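Local structure of porin (5DL7) at residues A45-A50 against D86-S91; K191-D196 against K257-V262; D306-D311 against R387-H392. The protein probably forms an outer-membrane channel of the OprD family that lets small solutes cross the outer membrane, with vanillate as a putative substrate. One frame throughout, in Å; residues are numbered along the deposited sequence.

Contact 1: A45-A50 against D86-S91; sequences AARDWA and DDYARS. With C8E ((hydroxyethyloxy)tri(ethyloxy)octane), chain K.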
loop_
_atom_site.group_PDB
_atom_site.type_symbol
_atom_site.label_atom_id
_atom_site.label_comp_id
_atom_site.label_asym_id
_atom_site.label_seq_id
_atom_site.Cartn_x
_atom_site.Cartn_y
_atom_site.Cartn_z
ATOM N N ALA A 45 8.794 -19.517 9.207
ATOM C CA ALA A 45 7.997 -18.766 8.215
ATOM C C ALA A 45 7.082 -17.819 8.976
ATOM O O ALA A 45 6.880 -18.016 10.201
ATOM C CB ALA A 45 7.155 -19.716 7.356
ATOM N N ALA A 46 6.679 -16.722 8.308
ATOM C CA ALA A 46 5.540 -15.876 8.741
ATOM C C ALA A 46 4.347 -16.415 7.978
ATOM O O ALA A 46 4.413 -16.500 6.710
ATOM C CB ALA A 46 5.734 -14.422 8.413
ATOM N N ARG A 47 3.247 -16.773 8.658
ATOM C CA ARG A 47 2.197 -17.506 7.928
ATOM C C ARG A 47 0.878 -17.308 8.634
ATOM O O ARG A 47 0.856 -17.271 9.854
ATOM C CB ARG A 47 2.448 -19.011 7.929
ATOM C CG ARG A 47 1.609 -19.914 7.057
ATOM C CD ARG A 47 2.081 -21.393 7.092
ATOM N NE ARG A 47 3.347 -21.466 6.448
ATOM C CZ ARG A 47 4.145 -22.579 6.326
ATOM N NH1 ARG A 47 3.816 -23.666 6.950
ATOM N NH2 ARG A 47 5.295 -22.521 5.720
ATOM N N ASP A 48 -0.185 -17.197 7.835
ATOM C CA ASP A 48 -1.556 -17.226 8.414
ATOM C C ASP A 48 -2.516 -17.520 7.249
ATOM O O ASP A 48 -2.215 -17.390 6.074
ATOM C CB ASP A 48 -1.987 -15.892 9.061
ATOM C CG ASP A 48 -1.531 -15.655 10.439
ATOM O OD1 ASP A 48 -1.833 -16.416 11.384
ATOM O OD2 ASP A 48 -0.756 -14.575 10.674
ATOM N N TRP A 49 -3.712 -17.987 7.645
ATOM C CA TRP A 49 -4.745 -18.236 6.692
ATOM C C TRP A 49 -6.034 -17.671 7.348
ATOM O O TRP A 49 -6.424 -18.054 8.469
ATOM C CB TRP A 49 -4.921 -19.664 6.406
ATOM C CG TRP A 49 -5.882 -19.976 5.299
ATOM C CD1 TRP A 49 -6.355 -19.129 4.298
ATOM C CD2 TRP A 49 -6.583 -21.214 5.122
ATOM N NE1 TRP A 49 -7.237 -19.781 3.504
ATOM C CE2 TRP A 49 -7.456 -21.033 4.021
ATOM C CE3 TRP A 49 -6.616 -22.430 5.843
ATOM C CZ2 TRP A 49 -8.272 -22.066 3.529
ATOM C CZ3 TRP A 49 -7.489 -23.402 5.462
ATOM C CH2 TRP A 49 -8.333 -23.229 4.313
ATOM N N ALA A 50 -6.617 -16.667 6.672
ATOM C CA ALA A 50 -7.734 -15.942 7.247
ATOM C C ALA A 50 -8.815 -15.619 6.271
ATOM O O ALA A 50 -8.650 -15.616 5.064
ATOM C CB ALA A 50 -7.269 -14.580 7.853
ATOM N N ASP A 86 -0.014 -20.388 15.591
ATOM C CA ASP A 86 0.833 -19.826 16.700
ATOM C C ASP A 86 2.265 -20.247 16.584
ATOM O O ASP A 86 3.148 -19.625 17.177
ATOM C CB ASP A 86 0.295 -20.279 18.076
ATOM C CG ASP A 86 -1.183 -19.944 18.272
ATOM O OD1 ASP A 86 -1.762 -19.095 17.551
ATOM O OD2 ASP A 86 -1.774 -20.462 19.191
ATOM N N ASP A 87 2.536 -21.217 15.780
ATOM C CA ASP A 87 3.960 -21.550 15.565
ATOM C C ASP A 87 4.714 -20.815 14.473
ATOM O O ASP A 87 5.873 -21.190 14.167
ATOM C CB ASP A 87 4.065 -22.988 15.245
ATOM C CG ASP A 87 3.541 -23.871 16.341
ATOM O OD1 ASP A 87 3.971 -23.659 17.501
ATOM O OD2 ASP A 87 2.774 -24.778 15.973
ATOM N N TYR A 88 4.115 -19.773 13.899
ATOM C CA TYR A 88 4.719 -19.034 12.835
ATOM C C TYR A 88 4.839 -17.592 13.176
ATOM O O TYR A 88 4.069 -17.024 13.956
ATOM C CB TYR A 88 3.854 -19.236 11.554
ATOM C CG TYR A 88 3.800 -20.617 11.069
ATOM C CD1 TYR A 88 4.887 -21.197 10.534
ATOM C CD2 TYR A 88 2.717 -21.412 11.285
ATOM C CE1 TYR A 88 4.843 -22.526 10.120
ATOM C CE2 TYR A 88 2.660 -22.708 10.980
ATOM C CZ TYR A 88 3.730 -23.292 10.395
ATOM O OH TYR A 88 3.660 -24.600 10.061
ATOM N N ALA A 89 5.749 -16.872 12.473
ATOM C CA ALA A 89 5.850 -15.442 12.609
ATOM C C ALA A 89 4.573 -14.703 12.026
ATOM O O ALA A 89 3.749 -15.341 11.317
ATOM C CB ALA A 89 7.084 -14.802 12.096
ATOM N N ARG A 90 4.309 -13.609 12.667
ATOM C CA ARG A 90 3.134 -12.845 12.415
ATOM C C ARG A 90 3.136 -12.451 10.922
ATOM O O ARG A 90 4.147 -11.995 10.398
ATOM C CB ARG A 90 2.908 -11.642 13.244
ATOM C CG ARG A 90 3.867 -10.591 13.208
ATOM C CD ARG A 90 3.521 -9.602 14.335
ATOM N NE ARG A 90 2.516 -8.658 13.903
ATOM C CZ ARG A 90 2.714 -7.321 13.767
ATOM N NH1 ARG A 90 3.911 -6.755 13.992
ATOM N NH2 ARG A 90 1.712 -6.484 13.491
ATOM N N SER A 91 1.975 -12.639 10.273
ATOM C CA SER A 91 1.775 -12.166 8.867
ATOM C C SER A 91 1.224 -10.807 8.707
ATOM O O SER A 91 1.318 -10.179 7.610
ATOM C CB SER A 91 0.832 -13.196 8.212
ATOM O OG SER A 91 -0.518 -13.042 8.615
HETATM O O12 C8E K . -2.474 -24.104 5.777
HETATM C C13 C8E K . -3.633 -24.182 4.982
HETATM C C14 C8E K . -3.506 -23.254 3.785
HETATM O O15 C8E K . -4.546 -23.480 2.827
HETATM C C16 C8E K . -4.359 -22.821 1.550
HETATM C C17 C8E K . -5.738 -22.325 1.204
HETATM O O18 C8E K . -5.861 -21.718 -0.082
HETATM C C19 C8E K . -6.760 -20.595 -0.038
HETATM C C20 C8E K . -6.678 -19.676 -1.252
HETATM O O21 C8E K . -6.895 -18.260 -0.868
HETATM O O HOH W 1 -0.931 -12.171 11.666
#

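Contact 2: K191-D196 against K257-V262; sequences KAATTD and KKIGEV. With CA (calcium ion), chain B.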
loop_
_atom_site.group_PDB
_atom_site.type_symbol
_atom_site.label_atom_id
_atom_site.label_comp_id
_atom_site.label_asym_id
_atom_site.label_seq_id
_atom_site.Cartn_x
_atom_site.Cartn_y
_atom_site.Cartn_z
ATOM N N LYS A 191 14.706 4.791 16.366
ATOM C CA LYS A 191 13.671 3.953 17.001
ATOM C C LYS A 191 12.446 4.079 16.183
ATOM O O LYS A 191 12.400 4.989 15.364
ATOM C CB LYS A 191 13.453 4.478 18.446
ATOM C CG LYS A 191 12.917 5.945 18.544
ATOM C CD LYS A 191 12.734 6.359 20.009
ATOM C CE LYS A 191 11.603 5.626 20.636
ATOM N NZ LYS A 191 11.638 6.066 22.039
ATOM N N ALA A 192 11.467 3.243 16.457
ATOM C CA ALA A 192 10.090 3.486 15.980
ATOM C C ALA A 192 9.515 4.497 16.999
ATOM O O ALA A 192 9.799 4.431 18.217
ATOM C CB ALA A 192 9.313 2.166 16.007
ATOM N N ALA A 193 8.717 5.460 16.610
ATOM C CA ALA A 193 8.179 6.452 17.471
ATOM C C ALA A 193 6.748 6.777 17.160
ATOM O O ALA A 193 6.274 6.583 16.070
ATOM C CB ALA A 193 8.959 7.758 17.392
ATOM N N THR A 194 6.068 7.314 18.156
ATOM C CA THR A 194 4.706 7.751 17.935
ATOM C C THR A 194 4.620 9.221 18.321
ATOM O O THR A 194 5.422 9.808 19.072
ATOM C CB THR A 194 3.653 6.940 18.656
ATOM O OG1 THR A 194 3.938 7.108 20.042
ATOM C CG2 THR A 194 3.661 5.458 18.312
ATOM N N THR A 195 3.524 9.826 17.913
ATOM C CA THR A 195 3.282 11.231 18.181
ATOM C C THR A 195 1.809 11.570 18.160
ATOM O O THR A 195 0.998 10.703 17.893
ATOM C CB THR A 195 4.138 12.096 17.124
ATOM O OG1 THR A 195 4.203 13.458 17.546
ATOM C CG2 THR A 195 3.544 11.965 15.757
ATOM N N ASP A 196 1.457 12.806 18.363
ATOM C CA ASP A 196 0.059 12.980 18.427
ATOM C C ASP A 196 -0.654 13.531 17.248
ATOM O O ASP A 196 -1.876 13.825 17.376
ATOM C CB ASP A 196 -0.355 13.684 19.567
ATOM C CG ASP A 196 0.253 14.929 19.673
ATOM O OD1 ASP A 196 0.686 15.521 18.737
ATOM O OD2 ASP A 196 0.443 15.249 20.906
ATOM N N LYS A 257 12.534 15.847 17.126
ATOM C CA LYS A 257 13.185 14.778 16.356
ATOM C C LYS A 257 13.260 13.446 17.010
ATOM O O LYS A 257 14.337 12.824 17.295
ATOM C CB LYS A 257 14.534 15.222 15.776
ATOM C CG LYS A 257 15.439 15.773 16.690
ATOM C CD LYS A 257 16.840 16.029 15.998
ATOM C CE LYS A 257 17.799 16.611 16.990
ATOM N NZ LYS A 257 17.535 18.026 17.192
ATOM N N LYS A 258 12.067 12.908 17.225
ATOM C CA LYS A 258 11.990 11.675 18.071
ATOM C C LYS A 258 12.689 10.527 17.495
ATOM O O LYS A 258 13.007 9.542 18.215
ATOM C CB LYS A 258 10.518 11.326 18.230
ATOM C CG LYS A 258 9.773 12.347 19.054
ATOM C CD LYS A 258 8.322 11.884 19.211
ATOM C CE LYS A 258 7.656 12.743 20.225
ATOM N NZ LYS A 258 6.273 12.186 20.410
ATOM N N ILE A 259 12.940 10.421 16.194
ATOM C CA ILE A 259 13.607 9.251 15.519
ATOM C C ILE A 259 15.073 9.648 15.084
ATOM O O ILE A 259 15.766 8.864 14.485
ATOM C CB ILE A 259 12.868 8.525 14.415
ATOM C CG1 ILE A 259 12.700 9.433 13.133
ATOM C CG2 ILE A 259 11.431 8.173 14.905
ATOM C CD1 ILE A 259 11.980 8.788 12.012
ATOM N N GLY A 260 15.446 10.756 15.523
ATOM C CA GLY A 260 16.763 11.338 15.204
ATOM C C GLY A 260 16.826 12.052 13.874
ATOM O O GLY A 260 15.780 12.466 13.318
ATOM N N GLU A 261 18.014 12.125 13.309
ATOM C CA GLU A 261 18.229 12.675 11.979
ATOM C C GLU A 261 17.413 11.994 10.930
ATOM O O GLU A 261 17.331 10.783 10.853
ATOM C CB GLU A 261 19.671 12.676 11.666
ATOM C CG GLU A 261 20.117 13.253 10.334
ATOM C CD GLU A 261 19.833 14.777 10.220
ATOM O OE1 GLU A 261 19.584 15.477 11.207
ATOM O OE2 GLU A 261 20.078 15.274 9.032
ATOM N N VAL A 262 16.798 12.815 10.052
ATOM C CA VAL A 262 16.114 12.316 8.877
ATOM C C VAL A 262 16.594 13.192 7.738
ATOM O O VAL A 262 16.475 14.400 7.798
ATOM C CB VAL A 262 14.553 12.438 9.022
ATOM C CG1 VAL A 262 13.853 12.020 7.717
ATOM C CG2 VAL A 262 14.037 11.669 10.214
HETATM CA CA CA B . 18.905 17.324 9.633
HETATM O O HOH W 2 17.816 16.771 7.567
HETATM O O HOH W 3 20.718 18.170 8.199
HETATM O O HOH W 4 17.962 19.453 9.150
HETATM O O HOH W 5 20.407 18.579 11.051
#

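Contact 3: D306-D311 against R387-H392; sequences DFMSSD and RARFSH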
loop_
_atom_site.group_PDB
_atom_site.type_symbol
_atom_site.label_atom_id
_atom_site.label_comp_id
_atom_site.label_asym_id
_atom_site.label_seq_id
_atom_site.Cartn_x
_atom_site.Cartn_y
_atom_site.Cartn_z
ATOM N N ASP A 306 6.563 -1.459 -5.752
ATOM C CA ASP A 306 5.881 -1.950 -4.519
ATOM C C ASP A 306 5.984 -3.483 -4.447
ATOM O O ASP A 306 5.095 -4.260 -4.682
ATOM C CB ASP A 306 4.406 -1.602 -4.563
ATOM C CG ASP A 306 3.674 -2.152 -5.820
ATOM O OD1 ASP A 306 4.299 -2.416 -7.055
ATOM O OD2 ASP A 306 2.363 -2.298 -5.689
ATOM N N PHE A 307 7.182 -3.962 -4.142
ATOM C CA PHE A 307 7.482 -5.442 -4.090
ATOM C C PHE A 307 7.075 -6.131 -2.791
ATOM O O PHE A 307 6.887 -5.380 -1.756
ATOM C CB PHE A 307 8.987 -5.566 -4.321
ATOM C CG PHE A 307 9.343 -5.651 -5.817
ATOM C CD1 PHE A 307 9.188 -4.565 -6.652
ATOM C CD2 PHE A 307 9.762 -6.808 -6.383
ATOM C CE1 PHE A 307 9.570 -4.628 -8.008
ATOM C CE2 PHE A 307 10.079 -6.910 -7.757
ATOM C CZ PHE A 307 9.960 -5.811 -8.574
ATOM N N MET A 308 6.872 -7.388 -2.804
ATOM C CA MET A 308 6.262 -8.202 -1.788
ATOM C C MET A 308 7.129 -8.274 -0.520
ATOM O O MET A 308 6.585 -8.216 0.617
ATOM C CB MET A 308 5.883 -9.557 -2.286
ATOM C CG MET A 308 4.771 -9.413 -3.323
ATOM S SD MET A 308 4.628 -11.044 -4.257
ATOM C CE MET A 308 4.238 -12.200 -2.984
ATOM N N SER A 309 8.439 -8.464 -0.690
ATOM C CA SER A 309 9.236 -9.069 0.389
ATOM C C SER A 309 10.234 -8.030 1.008
ATOM O O SER A 309 10.980 -8.458 1.896
ATOM C CB SER A 309 10.032 -10.284 -0.084
ATOM O OG SER A 309 9.106 -11.236 -0.600
ATOM N N SER A 310 10.275 -6.794 0.501
ATOM C CA SER A 310 11.106 -5.728 1.053
ATOM C C SER A 310 10.542 -4.421 0.565
ATOM O O SER A 310 9.890 -4.373 -0.489
ATOM C CB SER A 310 12.565 -5.832 0.518
ATOM O OG SER A 310 13.439 -4.710 0.862
ATOM N N ASP A 311 10.936 -3.331 1.207
ATOM C CA ASP A 311 10.590 -1.996 0.777
ATOM C C ASP A 311 11.516 -1.379 -0.240
ATOM O O ASP A 311 11.098 -0.340 -0.831
ATOM C CB ASP A 311 10.258 -1.095 1.934
ATOM C CG ASP A 311 11.345 -0.602 2.683
ATOM O OD1 ASP A 311 12.577 -0.734 2.369
ATOM O OD2 ASP A 311 11.099 0.400 3.370
ATOM N N ARG A 387 -6.310 -14.751 -7.038
ATOM C CA ARG A 387 -4.980 -14.310 -7.356
ATOM C C ARG A 387 -4.008 -15.169 -6.672
ATOM O O ARG A 387 -4.220 -15.583 -5.492
ATOM C CB ARG A 387 -4.877 -12.846 -7.000
ATOM C CG ARG A 387 -3.668 -12.142 -7.442
ATOM C CD ARG A 387 -3.707 -10.725 -6.887
ATOM N NE ARG A 387 -2.642 -9.923 -7.421
ATOM C CZ ARG A 387 -2.466 -8.630 -7.032
ATOM N NH1 ARG A 387 -3.230 -8.116 -6.015
ATOM N NH2 ARG A 387 -1.476 -7.911 -7.539
ATOM N N ALA A 388 -2.882 -15.346 -7.356
ATOM C CA ALA A 388 -1.743 -16.015 -6.764
ATOM C C ALA A 388 -0.441 -15.250 -7.076
ATOM O O ALA A 388 -0.227 -14.854 -8.229
ATOM C CB ALA A 388 -1.613 -17.437 -7.289
ATOM N N ARG A 389 0.269 -14.940 -6.024
ATOM C CA ARG A 389 1.494 -14.192 -6.077
ATOM C C ARG A 389 2.580 -15.000 -5.410
ATOM O O ARG A 389 2.425 -15.550 -4.306
ATOM C CB ARG A 389 1.350 -12.860 -5.419
ATOM C CG ARG A 389 0.608 -11.821 -6.269
ATOM C CD ARG A 389 0.337 -10.505 -5.466
ATOM N NE ARG A 389 -0.669 -10.783 -4.464
ATOM C CZ ARG A 389 -1.000 -9.906 -3.495
ATOM N NH1 ARG A 389 -0.353 -8.705 -3.480
ATOM N NH2 ARG A 389 -1.992 -10.150 -2.625
ATOM N N PHE A 390 3.760 -14.946 -6.049
ATOM C CA PHE A 390 4.985 -15.625 -5.544
ATOM C C PHE A 390 6.195 -14.696 -5.667
ATOM O O PHE A 390 6.387 -14.087 -6.706
ATOM C CB PHE A 390 5.257 -16.851 -6.350
ATOM C CG PHE A 390 4.160 -17.809 -6.435
ATOM C CD1 PHE A 390 4.004 -18.826 -5.378
ATOM C CD2 PHE A 390 3.228 -17.792 -7.518
ATOM C CE1 PHE A 390 2.819 -19.692 -5.499
ATOM C CE2 PHE A 390 2.113 -18.692 -7.599
ATOM C CZ PHE A 390 1.972 -19.640 -6.604
ATOM N N SER A 391 7.025 -14.665 -4.662
ATOM C CA SER A 391 8.220 -13.849 -4.636
ATOM C C SER A 391 9.389 -14.789 -4.167
ATOM O O SER A 391 9.309 -15.348 -3.106
ATOM C CB SER A 391 8.067 -12.718 -3.733
ATOM O OG SER A 391 9.294 -12.122 -3.319
ATOM N N HIS A 392 10.457 -14.809 -4.929
ATOM C CA HIS A 392 11.701 -15.404 -4.451
ATOM C C HIS A 392 12.581 -14.149 -4.173
ATOM O O HIS A 392 13.050 -13.475 -5.096
ATOM C CB HIS A 392 12.393 -16.246 -5.606
ATOM C CG HIS A 392 13.818 -16.747 -5.247
ATOM N ND1 HIS A 392 14.152 -17.258 -4.027
ATOM C CD2 HIS A 392 15.008 -16.697 -5.944
ATOM C CE1 HIS A 392 15.443 -17.621 -4.004
ATOM N NE2 HIS A 392 15.986 -17.243 -5.146
HETATM O O HOH W 6 9.663 -9.335 -3.452
#

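Contact 1: A45-A50 against D86-S91
Arg47 lies across one face of the Tyr88 ring, on the tightly packed side of the contact. The methylene CD of Arg47 stands 4.0 Å from the centroid of the Tyr88 ring and almost on its normal, a CH-pi contact. The charged end has slid off-centre, with CZ of Arg47 4.5 Å from that centroid, so the cation-pi component is a glancing one; guanidinium and ring planes are 32° apart. The arginine chain leaves its backbone with CG anti to N (chi1 -171°), and the bend at chi3 leaves the guanidinium over the CE1 rim of the Tyr88 ring while NE pairs with Asp33 in a salt bridge. Arginine suits the place because its long aliphatic part pairs with the ring while its polar end reaches that carboxylate.

The backbones are joined beside this stack by a single bridge. Ala89 N donates to Ala45 O at 2.8 Å, and Arg47 N donates to Ala89 O at 3.1 Å. Small side chains permit this approach: Ala46 CB lies 3.9 Å from Ala89 CB. In the barrel, residues 86-91 belong to the long loop between strands 66-79 and 105-117, which folds back over the start of strand 46-58 near two calcium-binding regions.

Asp48 holds the loop at Ser91. Its OD2 takes a bond from Ser91 OG at 2.6 Å on the anti lone pair, a weak one from Ser91 N and another from a water, while OD1 is tied to Arg102 in a salt bridge.

Toward solvent the fit slackens, and Arg90 turns away to pair with Asp173. Trp49 instead faces a detergent molecule, consistent with the membrane side, and its NE1 bonds to Asn29.

Contact 2: K191-D196 against K257-V262
Lys191 opens the contact by passing its aliphatic chain over the carbonyl of Lys258, with CG of Lys191 3.6 Å from Lys258 O. Its own carbonyl oxygen, Lys191 O, rests 3.4 Å from CG2 of Ile259. Two residues on, Ala193 points toward the turn and meets the same methyl, its CB 3.5 Å from Ile259 CG2; alanine is small enough to let the turn in this close. Thr194 turns its side chain away and contributes its backbone: Lys258 NZ donates to Thr194 O at 2.9 Å, approaching in the carbonyl plane. The lysine chain is extended beyond CG (chi2 -178°, chi3 169°), a reach that brings its ammonium across from the turn. Thr195 flanks this ammonium and gives its hydroxyl to a hydrogen bond with Lys220 O.

Residues 257-260 form a type I beta turn, closed by Gly260 N to Lys257 O at 2.9 Å. Just beyond it, Glu261 binds a calcium ion with both carboxylate oxygens, OE1 at 2.5 Å and OE2 at 2.4 Å from the metal; Glu253 and four waters share the ion, giving a calcium site that links the end of barrel strand 240-253 to the loop that follows it.

Contact 3: D306-D311 against R387-H392
Met308 reaches from the loop to strand 384-395 and sets its thioether end against two side-chain roots. Its CE lies 3.8 Å from Arg389 CB, and its SD 3.9 Å from Ser391 CB. The chain bends at chi3 (60°), which turns the methyl across the strand, close to both of these carbons; a flexible, unbranched side chain suits a slot between two side chains of a strand. Beside it the hydroxyls of Ser309 and Ser391 meet, OG to OG at 2.9 Å. A water adds a second link, accepting from Ser309 N at 3.1 Å and lying 2.8 Å from Ser391 OG.

Arg389 and Ser391 face the loop, whereas Phe390 between them points away, the alternation of a barrel strand. The arrangement is consistent with a loop folded into the lumen of an OprD-type barrel, where arginines line the inner wall.

The next shell fixes these groups. Glu408 OE1 is hydrogen-bonded to Ser309 OG, and Glu369 accepts from Met308 N, tying the loop to the strands flanking 384-395. Arg389 bends at chi3 (-71°) and sends its NH2 to Asn412. Over one face of its guanidinium lies Arg387 NH1, while Arg387 NH2 forms a salt bridge with Asp371.

In the fold
The contacts follow one another along the chain, each closing before the next opens, and none touches another. Contacts 1 and 3 are the nearer pair, their centres about 16 Å apart, and both rest on the barrel wall: strand 46-58 pairs with 22-36, which pairs with 406-418, which in turn pairs with 384-395. They therefore flank the seam where the first and last strands close the barrel. Contact 2 stands apart, its centre about 29 Å from contact 1 and 28 Å from contact 3, and joins two loop regions. Together they show loops fastened to the wall and to one another, an arrangement that would shape the entrance and bore of a channel.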